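Local coordinates for protein (S)-2-haloacid dehalogenase IVA (Burkholderia cepacia, PDB 2NO4) that catalyses the hydrolytic dehalogenation of short-chain (S)-2-haloalkanoic acids to the corresponding (R)-2-hydroxyalkanoic acids, inverting the configuration at the halogen-bearing carbon, at residues D37-G40 with A41-A45; Q66-F70 with W71-D75; E76-T79 with F80-T84; E133-Q136 with A137-A141; S142-D145 with R146-D149. All blocks are in the same frame, centred on the assembly; numbering follows the deposited sequence.

Contact 1 of 5, residues D37-G40 with A41-A45; sequences DEVG and ASAEA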
loop_
_atom_site.group_PDB
_atom_site.type_symbol
_atom_site.label_atom_id
_atom_site.label_comp_id
_atom_site.label_asym_id
_atom_site.label_seq_id
_atom_site.Cartn_x
_atom_site.Cartn_y
_atom_site.Cartn_z
ATOM N N ASP B 37 -11.111 9.907 22.888
ATOM C CA ASP B 37 -10.757 10.724 24.085
ATOM C C ASP B 37 -9.427 10.294 24.720
ATOM O O ASP B 37 -8.633 11.119 25.149
ATOM C CB ASP B 37 -11.879 10.670 25.162
ATOM C CG ASP B 37 -13.200 11.311 24.707
ATOM O OD1 ASP B 37 -13.281 11.905 23.604
ATOM O OD2 ASP B 37 -14.182 11.231 25.480
ATOM N N GLU B 38 -9.224 8.980 24.808
ATOM C CA GLU B 38 -8.004 8.395 25.296
ATOM C C GLU B 38 -6.817 8.705 24.377
ATOM O O GLU B 38 -5.703 8.901 24.854
ATOM C CB GLU B 38 -8.181 6.869 25.442
ATOM C CG GLU B 38 -9.207 6.414 26.506
ATOM C CD GLU B 38 -10.667 6.252 25.999
ATOM O OE1 GLU B 38 -11.353 5.361 26.544
ATOM O OE2 GLU B 38 -11.155 6.979 25.101
ATOM N N VAL B 39 -7.043 8.762 23.054
ATOM C CA VAL B 39 -5.942 9.028 22.122
ATOM C C VAL B 39 -5.586 10.520 22.114
ATOM O O VAL B 39 -4.402 10.883 22.030
ATOM C CB VAL B 39 -6.257 8.506 20.660
ATOM C CG1 VAL B 39 -5.172 8.933 19.638
ATOM C CG2 VAL B 39 -6.416 6.970 20.655
ATOM N N GLY B 40 -6.600 11.386 22.182
ATOM C CA GLY B 40 -6.360 12.823 22.064
ATOM C C GLY B 40 -6.541 13.254 20.630
ATOM O O GLY B 40 -7.036 12.470 19.789
ATOM N N ALA B 41 -6.132 14.487 20.330
ATOM C CA ALA B 41 -6.507 15.147 19.078
ATOM C C ALA B 41 -5.906 14.537 17.776
ATOM O O ALA B 41 -6.302 14.909 16.678
ATOM C CB ALA B 41 -6.239 16.672 19.179
ATOM N N SER B 42 -4.971 13.603 17.921
ATOM C CA SER B 42 -4.390 12.849 16.794
ATOM C C SER B 42 -5.209 11.653 16.340
ATOM O O SER B 42 -4.786 10.962 15.414
ATOM C CB SER B 42 -3.014 12.304 17.177
ATOM O OG SER B 42 -2.108 13.376 17.104
ATOM N N ALA B 43 -6.326 11.407 17.017
ATOM C CA ALA B 43 -7.101 10.181 16.871
ATOM C C ALA B 43 -7.378 9.902 15.404
ATOM O O ALA B 43 -7.049 8.842 14.922
ATOM C CB ALA B 43 -8.419 10.251 17.696
ATOM N N GLU B 44 -7.943 10.860 14.679
ATOM C CA GLU B 44 -8.256 10.602 13.256
ATOM C C GLU B 44 -6.999 10.337 12.375
ATOM O O GLU B 44 -6.997 9.386 11.582
ATOM C CB GLU B 44 -9.176 11.700 12.649
ATOM C CG GLU B 44 -9.503 11.484 11.150
ATOM C CD GLU B 44 -10.144 10.101 10.850
ATOM O OE1 GLU B 44 -10.917 9.586 11.706
ATOM O OE2 GLU B 44 -9.854 9.516 9.767
ATOM N N ALA B 45 -5.944 11.149 12.533
ATOM C CA ALA B 45 -4.721 10.951 11.781
ATOM C C ALA B 45 -4.063 9.596 12.152
ATOM O O ALA B 45 -3.561 8.875 11.263
ATOM C CB ALA B 45 -3.751 12.150 11.981
HETATM O O HOH W 1 -3.381 12.756 20.359
#
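Val39 lies against Ala43 across a type I beta turn from Gly40 to Ala43, which links the short helix 36-39 to the long helix 43-63 at the surface of the helical cap of this HAD-superfamily enzyme. The Val39 side chain points at the following segment, and one methyl does the touching: CG1, anti to the backbone N (chi1 173°), ends 3.6 Å from Ala43 CA, while its distance to Ala43 CB is 4.0 Å. Ala43 CB lies at the flank of this methyl and also leans on the turn, 3.3 Å from Gly40 O. Gly40, the first residue beyond helix 36-39, has positive phi (94°), and there the chain leaves its helical path and enters the turn. Val39 further rests on Leu87 and Ser42 on Tyr85, both from the loop beyond helix 70-84. A water bridges the loop backbone, donating to Val39 O at 2.7 Å and accepting from Ser42 N. The turn itself is closed by Ala43 N, which donates to Gly40 O at 3.1 Å with the donor tilted 32° from the carbonyl plane.

Contact 2 of 5, residues Q66-F70 with W71-D75; sequences QYADF and WQLTD. With SO4 (sulfate ion), chain K.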
loop_
_atom_site.group_PDB
_atom_site.type_symbol
_atom_site.label_atom_id
_atom_site.label_comp_id
_atom_site.label_asym_id
_atom_site.label_seq_id
_atom_site.Cartn_x
_atom_site.Cartn_y
_atom_site.Cartn_z
ATOM N N GLN B 66 7.258 -12.577 2.614
ATOM C CA GLN B 66 7.425 -12.644 4.055
ATOM C C GLN B 66 6.030 -12.534 4.714
ATOM O O GLN B 66 5.740 -11.614 5.457
ATOM C CB GLN B 66 8.424 -11.595 4.563
ATOM C CG GLN B 66 8.702 -11.667 6.057
ATOM C CD GLN B 66 9.753 -12.727 6.422
ATOM O OE1 GLN B 66 10.463 -13.238 5.558
ATOM N NE2 GLN B 66 9.874 -13.020 7.713
ATOM N N TYR B 67 5.155 -13.486 4.412
ATOM C CA TYR B 67 3.854 -13.547 5.083
ATOM C C TYR B 67 3.909 -13.567 6.599
ATOM O O TYR B 67 4.755 -14.243 7.218
ATOM C CB TYR B 67 3.008 -14.742 4.571
ATOM C CG TYR B 67 1.614 -14.776 5.167
ATOM C CD1 TYR B 67 0.558 -14.077 4.575
ATOM C CD2 TYR B 67 1.352 -15.490 6.348
ATOM C CE1 TYR B 67 -0.746 -14.123 5.119
ATOM C CE2 TYR B 67 0.058 -15.536 6.901
ATOM C CZ TYR B 67 -0.976 -14.835 6.285
ATOM O OH TYR B 67 -2.235 -14.838 6.829
ATOM N N ALA B 68 3.003 -12.804 7.203
ATOM C CA ALA B 68 2.629 -12.977 8.599
ATOM C C ALA B 68 1.153 -12.663 8.602
ATOM O O ALA B 68 0.648 -11.992 7.679
ATOM C CB ALA B 68 3.376 -12.009 9.519
ATOM N N ASP B 69 0.453 -13.140 9.624
ATOM C CA ASP B 69 -0.993 -13.038 9.632
ATOM C C ASP B 69 -1.555 -11.654 9.957
ATOM O O ASP B 69 -0.831 -10.769 10.412
ATOM C CB ASP B 69 -1.663 -14.177 10.448
ATOM C CG ASP B 69 -1.726 -13.921 11.972
ATOM O OD1 ASP B 69 -1.351 -12.872 12.498
ATOM O OD2 ASP B 69 -2.216 -14.834 12.677
ATOM N N PHE B 70 -2.846 -11.474 9.711
ATOM C CA PHE B 70 -3.390 -10.120 9.641
ATOM C C PHE B 70 -3.408 -9.467 10.992
ATOM O O PHE B 70 -3.169 -8.258 11.113
ATOM C CB PHE B 70 -4.755 -10.116 8.980
ATOM C CG PHE B 70 -5.132 -8.798 8.329
ATOM C CD1 PHE B 70 -4.338 -8.244 7.322
ATOM C CD2 PHE B 70 -6.327 -8.142 8.693
ATOM C CE1 PHE B 70 -4.724 -7.061 6.668
ATOM C CE2 PHE B 70 -6.713 -6.954 8.055
ATOM C CZ PHE B 70 -5.886 -6.424 7.017
ATOM N N TRP B 71 -3.654 -10.273 12.028
ATOM C CA TRP B 71 -3.551 -9.770 13.409
ATOM C C TRP B 71 -2.147 -9.223 13.743
ATOM O O TRP B 71 -2.006 -8.153 14.376
ATOM C CB TRP B 71 -3.976 -10.856 14.411
ATOM C CG TRP B 71 -4.039 -10.400 15.829
ATOM C CD1 TRP B 71 -3.160 -10.730 16.821
ATOM C CD2 TRP B 71 -5.022 -9.545 16.431
ATOM N NE1 TRP B 71 -3.529 -10.127 18.007
ATOM C CE2 TRP B 71 -4.672 -9.401 17.800
ATOM C CE3 TRP B 71 -6.164 -8.884 15.955
ATOM C CZ2 TRP B 71 -5.437 -8.632 18.705
ATOM C CZ3 TRP B 71 -6.929 -8.119 16.864
ATOM C CH2 TRP B 71 -6.547 -8.008 18.227
ATOM N N GLN B 72 -1.115 -9.962 13.340
ATOM C CA GLN B 72 0.255 -9.502 13.569
ATOM C C GLN B 72 0.491 -8.187 12.826
ATOM O O GLN B 72 1.076 -7.268 13.365
ATOM C CB GLN B 72 1.293 -10.544 13.146
ATOM C CG GLN B 72 2.757 -10.134 13.472
ATOM C CD GLN B 72 3.769 -11.194 13.090
ATOM O OE1 GLN B 72 3.508 -12.387 13.220
ATOM N NE2 GLN B 72 4.929 -10.765 12.597
ATOM N N LEU B 73 0.063 -8.114 11.580
ATOM C CA LEU B 73 0.225 -6.878 10.818
ATOM C C LEU B 73 -0.546 -5.686 11.406
ATOM O O LEU B 73 -0.061 -4.541 11.347
ATOM C CB LEU B 73 -0.235 -7.067 9.362
ATOM C CG LEU B 73 0.439 -8.215 8.601
ATOM C CD1 LEU B 73 0.146 -8.121 7.105
ATOM C CD2 LEU B 73 1.944 -8.413 8.923
ATOM N N THR B 74 -1.750 -5.958 11.914
ATOM C CA THR B 74 -2.595 -4.969 12.580
ATOM C C THR B 74 -1.855 -4.403 13.805
ATOM O O THR B 74 -1.812 -3.200 14.013
ATOM C CB THR B 74 -3.986 -5.562 12.944
ATOM O OG1 THR B 74 -4.594 -6.058 11.738
ATOM C CG2 THR B 74 -4.915 -4.490 13.593
ATOM N N ASP B 75 -1.265 -5.300 14.594
ATOM C CA ASP B 75 -0.468 -4.972 15.770
ATOM C C ASP B 75 0.766 -4.115 15.395
ATOM O O ASP B 75 0.994 -3.041 15.970
ATOM C CB ASP B 75 -0.083 -6.305 16.472
ATOM C CG ASP B 75 0.543 -6.099 17.844
ATOM O OD1 ASP B 75 1.720 -5.714 17.923
ATOM O OD2 ASP B 75 -0.157 -6.322 18.849
HETATM S S SO4 K . 7.890 -11.831 10.803
HETATM O O1 SO4 K . 6.989 -12.545 11.670
HETATM O O2 SO4 K . 9.283 -12.216 11.069
HETATM O O3 SO4 K . 7.610 -12.142 9.417
HETATM O O4 SO4 K . 7.731 -10.379 11.110
#
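Asp69 is the N-cap of helix 70-84: its OD1 accepts from Gln72 N at 3.0 Å, met nearly along the carboxylate C-O axis. With chi1 at 83°, CG sits between the backbone N and the carbonyl carbon, which turns the carboxylate back over the first helical turn. The Asp69 carbonyl starts the regular helical bonding by accepting from Leu73 N. Phe70 O is gripped twice, by Thr74 N at 2.8 Å and by Thr74 OG1 at 2.7 Å, the two donors coming from opposite faces of the carbonyl plane. The hydroxyl, placed over one face of the Phe70 ring, is also hydrogen-bonded to Gln54 NE2. Trp71 N, at the open helix start, is satisfied by Asn131 OD1, and Ala68 O by the hydroxyl of Tyr160. Ala68 CB touches the Gln72 amide and Leu73 CD2. Gln72 extends past it so that NE2, also hydrogen-bonded to Glu76 OE2, donates almost straight to O1 of a sulfate at 2.9 Å; Gln66 NE2 bonds O3 of the same ion at 3.0 Å. Arg61 NH2 also bonds the ion, which probably comes from the crystallisation liquor. Phe70 lies about 4 Å, side chain to side chain, from the substrate-binding residues Tyr22 and Asn129. The helix start is thus wedged between helix 43-63, touched by Leu73 and Gln72, helix 90-102, met by Trp71, and Met134 of helix 132-141.

Contact 3 of 5, residues E76-T79 with F80-T84; sequences EALT and FALRT. With SO4 (sulfate ion), chain J.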
loop_
_atom_site.group_PDB
_atom_site.type_symbol
_atom_site.label_atom_id
_atom_site.label_comp_id
_atom_site.label_asym_id
_atom_site.label_seq_id
_atom_site.Cartn_x
_atom_site.Cartn_y
_atom_site.Cartn_z
ATOM N N GLU B 76 1.544 -4.577 14.418
ATOM C CA GLU B 76 2.731 -3.865 13.953
ATOM C C GLU B 76 2.386 -2.454 13.420
ATOM O O GLU B 76 3.086 -1.498 13.705
ATOM C CB GLU B 76 3.453 -4.678 12.874
ATOM C CG GLU B 76 4.083 -5.958 13.456
ATOM C CD GLU B 76 4.598 -6.917 12.385
ATOM O OE1 GLU B 76 4.259 -6.752 11.187
ATOM O OE2 GLU B 76 5.318 -7.883 12.770
ATOM N N ALA B 77 1.305 -2.370 12.648
ATOM C CA ALA B 77 0.810 -1.091 12.102
ATOM C C ALA B 77 0.371 -0.129 13.205
ATOM O O ALA B 77 0.628 1.078 13.123
ATOM C CB ALA B 77 -0.348 -1.349 11.062
ATOM N N LEU B 78 -0.279 -0.655 14.249
ATOM C CA LEU B 78 -0.728 0.193 15.337
ATOM C C LEU B 78 0.468 0.701 16.131
ATOM O O LEU B 78 0.513 1.864 16.491
ATOM C CB LEU B 78 -1.666 -0.532 16.289
ATOM C CG LEU B 78 -2.169 0.237 17.535
ATOM C CD1 LEU B 78 -2.904 1.527 17.164
ATOM C CD2 LEU B 78 -3.046 -0.685 18.414
ATOM N N THR B 79 1.406 -0.198 16.433
ATOM C CA THR B 79 2.627 0.148 17.167
ATOM C C THR B 79 3.372 1.253 16.432
ATOM O O THR B 79 3.798 2.233 17.036
ATOM C CB THR B 79 3.490 -1.121 17.335
ATOM O OG1 THR B 79 2.796 -1.997 18.232
ATOM C CG2 THR B 79 4.867 -0.781 17.903
ATOM N N PHE B 80 3.522 1.078 15.117
ATOM C CA PHE B 80 4.130 2.088 14.266
ATOM C C PHE B 80 3.386 3.437 14.322
ATOM O O PHE B 80 4.041 4.488 14.401
ATOM C CB PHE B 80 4.245 1.603 12.819
ATOM C CG PHE B 80 4.806 2.621 11.909
ATOM C CD1 PHE B 80 6.188 2.831 11.841
ATOM C CD2 PHE B 80 3.943 3.446 11.153
ATOM C CE1 PHE B 80 6.721 3.828 10.993
ATOM C CE2 PHE B 80 4.472 4.433 10.310
ATOM C CZ PHE B 80 5.857 4.623 10.234
ATOM N N ALA B 81 2.052 3.396 14.242
ATOM C CA ALA B 81 1.237 4.616 14.231
ATOM C C ALA B 81 1.312 5.334 15.588
ATOM O O ALA B 81 1.445 6.563 15.648
ATOM C CB ALA B 81 -0.259 4.330 13.769
ATOM N N LEU B 82 1.269 4.557 16.682
ATOM C CA LEU B 82 1.395 5.124 18.031
ATOM C C LEU B 82 2.737 5.810 18.255
ATOM O O LEU B 82 2.772 6.904 18.811
ATOM C CB LEU B 82 1.187 4.036 19.112
ATOM C CG LEU B 82 -0.227 3.486 19.247
ATOM C CD1 LEU B 82 -0.187 2.290 20.221
ATOM C CD2 LEU B 82 -1.195 4.541 19.745
ATOM N N ARG B 83 3.836 5.155 17.843
ATOM C CA ARG B 83 5.182 5.767 17.926
ATOM C C ARG B 83 5.314 7.023 17.018
ATOM O O ARG B 83 5.931 8.005 17.374
ATOM C CB ARG B 83 6.254 4.739 17.549
ATOM C CG ARG B 83 6.366 3.578 18.492
ATOM C CD ARG B 83 7.231 2.453 17.896
ATOM N NE ARG B 83 7.554 1.458 18.924
ATOM C CZ ARG B 83 8.216 0.328 18.694
ATOM N NH1 ARG B 83 8.579 0.007 17.451
ATOM N NH2 ARG B 83 8.478 -0.496 19.709
ATOM N N THR B 84 4.713 6.971 15.832
ATOM C CA THR B 84 4.779 8.096 14.891
ATOM C C THR B 84 4.185 9.341 15.551
ATOM O O THR B 84 4.748 10.446 15.420
ATOM C CB THR B 84 4.029 7.731 13.579
ATOM O OG1 THR B 84 4.770 6.709 12.898
ATOM C CG2 THR B 84 3.863 8.946 12.654
HETATM S S SO4 J . 6.944 1.525 22.608
HETATM O O1 SO4 J . 6.134 1.370 23.815
HETATM O O2 SO4 J . 7.589 0.270 22.265
HETATM O O3 SO4 J . 6.041 1.898 21.525
HETATM O O4 SO4 J . 8.006 2.513 22.789
#
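Thr79 and Arg83 run side by side, one turn apart on helix 70-84, and point the same way. Their contact is apolar on a flat polar group: Thr79 CG2 stands over the centre of one guanidinium face, 3.6 Å from Arg83 CZ. The arginine chain is extended from CG to NE, which brings its guanidinium level with the methyl. A second apolar pair, Leu78 and Leu82, meets at an angle on another side of the helix, with Leu78 CD1 3.9 Å from Leu82 CG. Arg83 NE and NH2 donate hydrogen bonds to O3 and O2 of a sulfate ion at 3.0 and 2.8 Å; the sulfur lies in the guanidinium plane, and Arg90 grips the same ion. Hydroxyl bonds follow: Thr84 OG1 donates to Phe80 O at 2.8 Å from above the carbonyl plane, on the face opposite to Thr84 N, whereas Thr79 OG1 is bonded to Asp75 O and Lys94. Four successive backbone bonds, from Phe80 N to Glu76 O through Arg83 N to Thr79 O, keep these side chains in helical step. Arg83 and Thr84 also reach Pro210 of the second subunit. Leu78 packs on Leu97 and Met98 of helix 90-102, while Ala77 and Phe80 face helix 43-63.

Contact 4 of 5, residues E133-Q136 with A137-A141; sequences EMLQ and AALKA. With SO4 (sulfate ion), chain I.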
loop_
_atom_site.group_PDB
_atom_site.type_symbol
_atom_site.label_atom_id
_atom_site.label_comp_id
_atom_site.label_asym_id
_atom_site.label_seq_id
_atom_site.Cartn_x
_atom_site.Cartn_y
_atom_site.Cartn_z
ATOM N N GLU B 133 -8.993 -16.177 13.937
ATOM C CA GLU B 133 -9.165 -15.735 15.313
ATOM C C GLU B 133 -9.696 -14.297 15.466
ATOM O O GLU B 133 -10.673 -14.069 16.198
ATOM C CB GLU B 133 -7.896 -15.892 16.152
ATOM C CG GLU B 133 -8.222 -15.630 17.624
ATOM C CD GLU B 133 -7.021 -15.606 18.516
ATOM O OE1 GLU B 133 -7.088 -14.919 19.576
ATOM O OE2 GLU B 133 -6.008 -16.276 18.164
ATOM N N MET B 134 -9.047 -13.324 14.806
ATOM C CA MET B 134 -9.527 -11.941 14.873
ATOM C C MET B 134 -10.913 -11.768 14.203
ATOM O O MET B 134 -11.777 -11.064 14.724
ATOM C CB MET B 134 -8.473 -10.964 14.303
ATOM C CG MET B 134 -8.346 -10.946 12.784
ATOM S SD MET B 134 -7.026 -9.855 12.242
ATOM C CE MET B 134 -7.872 -8.238 12.416
ATOM N N LEU B 135 -11.126 -12.436 13.078
ATOM C CA LEU B 135 -12.334 -12.238 12.295
ATOM C C LEU B 135 -13.548 -12.875 12.997
ATOM O O LEU B 135 -14.625 -12.270 13.059
ATOM C CB LEU B 135 -12.187 -12.853 10.914
ATOM C CG LEU B 135 -12.729 -12.100 9.692
ATOM C CD1 LEU B 135 -12.876 -13.132 8.594
ATOM C CD2 LEU B 135 -14.043 -11.342 9.893
ATOM N N GLN B 136 -13.364 -14.097 13.498
ATOM C CA GLN B 136 -14.416 -14.797 14.244
ATOM C C GLN B 136 -14.898 -14.032 15.473
ATOM O O GLN B 136 -16.121 -13.913 15.703
ATOM C CB GLN B 136 -13.987 -16.237 14.600
ATOM C CG GLN B 136 -14.261 -17.236 13.476
ATOM C CD GLN B 136 -15.751 -17.245 13.056
ATOM O OE1 GLN B 136 -16.098 -16.927 11.911
ATOM N NE2 GLN B 136 -16.628 -17.576 14.008
ATOM N N ALA B 137 -13.956 -13.488 16.241
ATOM C CA ALA B 137 -14.290 -12.620 17.367
ATOM C C ALA B 137 -15.198 -11.444 16.949
ATOM O O ALA B 137 -16.218 -11.172 17.600
ATOM C CB ALA B 137 -13.017 -12.100 18.073
ATOM N N ALA B 138 -14.803 -10.742 15.876
ATOM C CA ALA B 138 -15.596 -9.590 15.369
ATOM C C ALA B 138 -16.966 -10.038 14.872
ATOM O O ALA B 138 -17.982 -9.383 15.155
ATOM C CB ALA B 138 -14.836 -8.835 14.271
ATOM N N LEU B 139 -16.995 -11.165 14.156
ATOM C CA LEU B 139 -18.248 -11.705 13.638
ATOM C C LEU B 139 -19.182 -12.143 14.764
ATOM O O LEU B 139 -20.396 -11.896 14.698
ATOM C CB LEU B 139 -18.022 -12.850 12.643
ATOM C CG LEU B 139 -17.315 -12.494 11.341
ATOM C CD1 LEU B 139 -17.086 -13.778 10.512
ATOM C CD2 LEU B 139 -18.028 -11.388 10.568
ATOM N N LYS B 140 -18.630 -12.792 15.790
ATOM C CA LYS B 140 -19.466 -13.195 16.925
ATOM C C LYS B 140 -20.017 -11.987 17.687
ATOM O O LYS B 140 -21.222 -11.934 17.987
ATOM C CB LYS B 140 -18.716 -14.128 17.885
ATOM C CG LYS B 140 -18.592 -15.573 17.393
ATOM C CD LYS B 140 -18.641 -16.539 18.579
ATOM C CE LYS B 140 -20.057 -16.580 19.225
ATOM N NZ LYS B 140 -20.044 -16.464 20.741
ATOM N N ALA B 141 -19.133 -11.038 18.014
ATOM C CA ALA B 141 -19.528 -9.837 18.760
ATOM C C ALA B 141 -20.649 -9.077 18.080
ATOM O O ALA B 141 -21.455 -8.430 18.755
ATOM C CB ALA B 141 -18.345 -8.908 18.984
HETATM S S SO4 I . -5.911 -18.441 13.641
HETATM O O1 SO4 I . -6.548 -19.010 14.834
HETATM O O2 SO4 I . -4.448 -18.430 13.864
HETATM O O3 SO4 I . -6.248 -19.303 12.486
HETATM O O4 SO4 I . -6.408 -17.061 13.461
#
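Leu139 carries CG anti to its carbonyl carbon (chi1 -65°), whereas Leu135 has a first torsion of -139°, away from the staggered positions; together they swing the two isobutyl groups against each other one turn apart. Leu135 CD2 comes to 3.8 Å from Leu139 CG and also lies near CD1 and CD2, so a single methyl nestles against the branch of the other leucine. Leu139 CG additionally presses on Leu135 O at 3.2 Å. Leu139 is also met by Gln136, whose chain bends at chi2 (-56°) and sets OE1 3.6 Å from Leu139 CD1, a polar atom against a methyl. The backbone bonds beneath are uneven: Leu139 N to Leu135 O is 2.8 Å and Lys140 N to Gln136 O is 2.7 Å, but Ala137 N to Glu133 O and Ala138 N to Met134 O are both 3.3 Å, the Ala137 bond being weak. Near the start of the helix, Glu133 N donates to O4 of a sulfate at 2.8 Å, which Asn131 also binds; such an anion at a helix N-terminus would probably be favoured by the helix dipole. The Glu133 carboxylate pairs with Lys102. Leu135 and Leu139 both rest on Ile126 and Cys151, and Met134 touches the substrate-binding Tyr22. This is the helix of a beta-alpha-beta unit, strand 123-128, helix 132-141, strand 150-153, in the Rossmann-like HAD core.

Contact 5 of 5, residues S142-D145 with R146-D149; sequences SKLD and RVLD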
loop_
_atom_site.group_PDB
_atom_site.type_symbol
_atom_site.label_atom_id
_atom_site.label_comp_id
_atom_site.label_asym_id
_atom_site.label_seq_id
_atom_site.Cartn_x
_atom_site.Cartn_y
_atom_site.Cartn_z
ATOM N N SER B 142 -20.688 -9.122 16.753
ATOM C CA SER B 142 -21.702 -8.372 16.003
ATOM C C SER B 142 -22.875 -9.232 15.511
ATOM O O SER B 142 -23.711 -8.760 14.734
ATOM C CB SER B 142 -21.043 -7.614 14.841
ATOM O OG SER B 142 -20.279 -8.517 14.047
ATOM N N LYS B 143 -22.925 -10.485 15.975
ATOM C CA LYS B 143 -23.936 -11.499 15.576
ATOM C C LYS B 143 -24.052 -11.761 14.067
ATOM O O LYS B 143 -25.122 -12.160 13.572
ATOM C CB LYS B 143 -25.314 -11.203 16.191
ATOM C CG LYS B 143 -25.295 -11.143 17.700
ATOM C CD LYS B 143 -26.681 -10.793 18.270
ATOM C CE LYS B 143 -26.636 -10.622 19.802
ATOM N NZ LYS B 143 -25.814 -9.408 20.183
ATOM N N LEU B 144 -22.945 -11.549 13.348
ATOM C CA LEU B 144 -22.903 -11.760 11.901
ATOM C C LEU B 144 -22.709 -13.234 11.571
ATOM O O LEU B 144 -22.997 -13.670 10.464
ATOM C CB LEU B 144 -21.833 -10.882 11.246
ATOM C CG LEU B 144 -22.058 -9.364 11.320
ATOM C CD1 LEU B 144 -20.895 -8.576 10.765
ATOM C CD2 LEU B 144 -23.364 -8.954 10.608
ATOM N N ASP B 145 -22.234 -13.981 12.566
ATOM C CA ASP B 145 -22.083 -15.438 12.553
ATOM C C ASP B 145 -23.285 -16.195 11.951
ATOM O O ASP B 145 -23.131 -17.061 11.081
ATOM C CB ASP B 145 -21.774 -15.945 14.003
ATOM C CG ASP B 145 -22.743 -15.354 15.107
ATOM O OD1 ASP B 145 -23.960 -15.673 15.182
ATOM O OD2 ASP B 145 -22.259 -14.582 15.937
ATOM N N ARG B 146 -24.480 -15.846 12.413
ATOM C CA ARG B 146 -25.680 -16.591 12.053
ATOM C C ARG B 146 -26.191 -16.306 10.658
ATOM O O ARG B 146 -27.068 -17.007 10.170
ATOM C CB ARG B 146 -26.790 -16.349 13.080
ATOM C CG ARG B 146 -27.319 -14.936 13.149
ATOM C CD ARG B 146 -27.953 -14.681 14.528
ATOM N NE ARG B 146 -26.989 -14.849 15.628
ATOM C CZ ARG B 146 -27.257 -14.558 16.900
ATOM N NH1 ARG B 146 -28.459 -14.091 17.234
ATOM N NH2 ARG B 146 -26.331 -14.727 17.839
ATOM N N VAL B 147 -25.646 -15.278 10.023
ATOM C CA VAL B 147 -26.115 -14.882 8.705
ATOM C C VAL B 147 -25.112 -15.256 7.611
ATOM O O VAL B 147 -25.206 -14.727 6.491
ATOM C CB VAL B 147 -26.551 -13.373 8.653
ATOM C CG1 VAL B 147 -27.725 -13.149 9.572
ATOM C CG2 VAL B 147 -25.414 -12.413 9.043
ATOM N N LEU B 148 -24.191 -16.183 7.933
ATOM C CA LEU B 148 -23.103 -16.588 7.017
ATOM C C LEU B 148 -23.010 -18.100 6.763
ATOM O O LEU B 148 -23.085 -18.899 7.702
ATOM C CB LEU B 148 -21.744 -16.124 7.554
ATOM C CG LEU B 148 -21.435 -14.636 7.616
ATOM C CD1 LEU B 148 -20.124 -14.468 8.377
ATOM C CD2 LEU B 148 -21.372 -14.007 6.225
ATOM N N ASP B 149 -22.806 -18.483 5.503
ATOM C CA ASP B 149 -22.550 -19.870 5.155
ATOM C C ASP B 149 -21.095 -20.262 5.360
ATOM O O ASP B 149 -20.791 -21.404 5.705
ATOM C CB ASP B 149 -22.970 -20.146 3.703
ATOM C CG ASP B 149 -24.472 -20.047 3.512
ATOM O OD1 ASP B 149 -25.195 -20.725 4.289
ATOM O OD2 ASP B 149 -24.940 -19.280 2.626
#
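Lys143 lies alongside Arg146 despite their like charges, its aliphatic stem laid over one face of the guanidinium. CB stands over the centre of that group and CG is 3.7 Å from Arg146 NH2, while the ammonium bends away at chi4 and keeps NZ 5.8 Å from Arg146 NH2. The arginine is steadied at its edge by Asp145: NE donates to OD1 at 3.2 Å within the guanidinium plane, a salt bridge that meets the carboxylate on its syn side, with the two planes 43° apart. Such a neighbour would probably offset part of the repulsion between the two cations. Both partners owe this to first torsions near +60°, Asp145 at 48° and Arg146 at 65°, which fold each CG in over its own backbone and send the chains off in one direction. In the backbone, Leu144 O accepts from Val147 N at 3.1 Å, the donor lying well above the carbonyl plane. Val147 CG2 and Leu148 CG also crowd that oxygen, and Leu148 N makes a weak bond to Asp145 O. Leu144 packs on Leu26 and Ala106, and Val147 and Leu148 on Leu114 of helix 110-119. Lys143, with positive phi, is the C-prime residue of the Schellman motif ending helix 132-141, followed by a short 3-10 turn and the loop to strand 150-153.

How the contacts relate
Along the chain the five contacts come in series. Contacts 1, 2 and 3 belong to the helical part: contact 1 opens helix 43-63, while contacts 2 and 3 share helix 70-84, their centres about 13 Å apart. Contacts 4 and 5, centres about 10 Å apart, follow one another at helix 132-141 and the loop to strand 150-153, beside the parallel sheet; Leu139 and Leu148 pack together, and Leu139 O probably accepts from Leu144 N. Contacts 2 and 4 meet where the helical part adjoins the core, with Met134 SD 3.4 Å from Trp71 N, beside the substrate-binding residues Tyr22 and Asn129. Contacts 1 and 5 lie farthest apart, centres about 32 Å.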